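Local coordinates for protein sortase SrtE1 (Streptomyces coelicolor, PDB 5CUW) that cleaves sorting signals of the Leu-Ala-x-Thr-Gly and Leu-Pro-x-Thr-Gly type and attaches the surface proteins that carry them to the cell wall, at residues T159-T164 against R172-G177. Sequence-based numbering, arbitrary orientation.
Sequences TLTTCT and RMIVWG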
# COMPACT_ATOMS: atom_id res chain seq x y z
N THR A 159 2.59 1.43 3.38
CA THR A 159 1.87 2.70 3.28
C THR A 159 0.95 2.66 2.06
O THR A 159 1.41 2.38 0.96
CB THR A 159 2.83 3.90 3.14
OG1 THR A 159 3.81 3.83 4.18
CG2 THR A 159 2.06 5.22 3.24
N LEU A 160 -0.32 2.94 2.27
CA LEU A 160 -1.27 3.04 1.15
C LEU A 160 -1.69 4.50 0.97
O LEU A 160 -2.11 5.15 1.94
CB LEU A 160 -2.51 2.18 1.40
CG LEU A 160 -2.37 0.74 1.90
CD1 LEU A 160 -3.77 0.12 2.08
CD2 LEU A 160 -1.50 -0.12 0.97
N THR A 161 -1.57 5.02 -0.25
CA THR A 161 -1.94 6.42 -0.51
C THR A 161 -3.01 6.52 -1.60
O THR A 161 -2.96 5.79 -2.58
CB THR A 161 -0.70 7.27 -0.94
OG1 THR A 161 -0.33 6.97 -2.30
CG2 THR A 161 0.48 6.95 -0.04
N THR A 162 -3.99 7.40 -1.41
CA THR A 162 -5.00 7.61 -2.43
C THR A 162 -5.49 9.05 -2.35
O THR A 162 -5.05 9.80 -1.48
CB THR A 162 -6.19 6.63 -2.27
OG1 THR A 162 -7.02 6.66 -3.44
CG2 THR A 162 -7.01 7.00 -1.03
N CYS A 163 -6.38 9.45 -3.24
CA CYS A 163 -6.90 10.82 -3.24
C CYS A 163 -8.11 10.99 -2.32
O CYS A 163 -8.85 10.04 -2.06
CB CYS A 163 -7.26 11.26 -4.65
SG CYS A 163 -5.85 11.33 -5.78
N THR A 164 -8.31 12.21 -1.84
CA THR A 164 -9.48 12.54 -1.04
C THR A 164 -9.73 14.04 -1.15
O THR A 164 -8.77 14.82 -1.27
CB THR A 164 -9.29 12.12 0.44
OG1 THR A 164 -10.56 12.00 1.09
CG2 THR A 164 -8.41 13.12 1.20
N ARG A 172 -4.65 14.07 -0.07
CA ARG A 172 -4.36 12.65 -0.06
C ARG A 172 -4.76 12.02 1.27
O ARG A 172 -4.75 12.68 2.30
CB ARG A 172 -2.88 12.41 -0.31
CG ARG A 172 -2.36 13.00 -1.59
CD ARG A 172 -2.91 12.27 -2.80
NE ARG A 172 -2.36 12.81 -4.04
CZ ARG A 172 -2.94 13.75 -4.77
NH1 ARG A 172 -4.12 14.25 -4.40
NH2 ARG A 172 -2.36 14.19 -5.87
N MET A 173 -5.12 10.74 1.22
CA MET A 173 -5.43 9.95 2.41
C MET A 173 -4.40 8.84 2.54
O MET A 173 -4.12 8.14 1.56
CB MET A 173 -6.85 9.37 2.30
CG MET A 173 -7.11 8.19 3.23
SD MET A 173 -8.87 7.72 3.25
CE MET A 173 -9.14 7.29 1.54
N ILE A 174 -3.85 8.67 3.73
CA ILE A 174 -2.78 7.70 3.96
C ILE A 174 -3.17 6.66 5.02
O ILE A 174 -3.64 7.02 6.10
CB ILE A 174 -1.49 8.41 4.42
CG1 ILE A 174 -1.27 9.71 3.64
CG2 ILE A 174 -0.29 7.48 4.35
CD1 ILE A 174 -1.08 9.53 2.17
N VAL A 175 -2.97 5.39 4.71
CA VAL A 175 -3.19 4.32 5.69
C VAL A 175 -1.88 3.53 5.87
O VAL A 175 -1.26 3.16 4.88
CB VAL A 175 -4.33 3.40 5.24
CG1 VAL A 175 -4.43 2.18 6.13
CG2 VAL A 175 -5.64 4.17 5.20
N TRP A 176 -1.45 3.31 7.12
CA TRP A 176 -0.23 2.55 7.42
C TRP A 176 -0.51 1.23 8.14
O TRP A 176 -1.43 1.14 8.97
CB TRP A 176 0.73 3.36 8.31
CG TRP A 176 1.29 4.63 7.73
CD1 TRP A 176 2.34 4.74 6.84
CD2 TRP A 176 0.90 5.98 8.05
NE1 TRP A 176 2.59 6.07 6.57
CE2 TRP A 176 1.72 6.85 7.30
CE3 TRP A 176 -0.07 6.53 8.89
CZ2 TRP A 176 1.60 8.23 7.36
CZ3 TRP A 176 -0.19 7.91 8.95
CH2 TRP A 176 0.64 8.75 8.19
N GLY A 177 0.31 0.22 7.86
CA GLY A 177 0.25 -1.06 8.53
C GLY A 177 1.62 -1.55 8.95
O GLY A 177 2.64 -0.99 8.53
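C163 and R172 form a non-hydrogen-bonded pair whose side chains diverge at the loop end of an antiparallel beta hairpin, strands 156-164 and 171-184 of the sortase beta-barrel, where the inferred catalytic cysteine and arginine of this family sit on neighbouring strands. C163 SG lies over one face of the R172 guanidinium, offset toward its rim, 3.7 Å from R172 NH1. The arginine reaches there by a bend at chi2 (-69°) that lays its CD against the backbone carbonyl O of T162; beyond the bend the chain runs extended to NE. NH1 donates to the carbonyl of S169 in the connecting loop, which helps fix the rotation of the guanidinium. A leucine in its place would probably leave C163 SG without the guanidinium face beneath it and the S169 carbonyl without this donor. The ladder behind the pair sets its register: M173 N bonds to T162 O (2.9 Å), and T162 N returns to M173 O. Two residues on, L160 and V175 form a second hydrogen-bonded pair, the L160 N to V175 O bond almost straight at 174°. On the face carrying T162 and M173, the two side chains run alongside each other. T162 OG1, anti to the backbone N (chi1 -168°), bonds to the carbonyl of G93, next to the inferred active-site H94. The other face holds T161, whose OG1 is hydrogen-bonded to Y72 OH at the inferred substrate-recognition site and whose CG2 rests on I174 CD1. Farther along, I174 CG2 lies over one face of the W176 indole and presses on T159 CG2 at a tight 3.4 Å. T159 OG1, hydrogen-bonded to N88, meets the indole edge, 3.2 Å from W176 CD1.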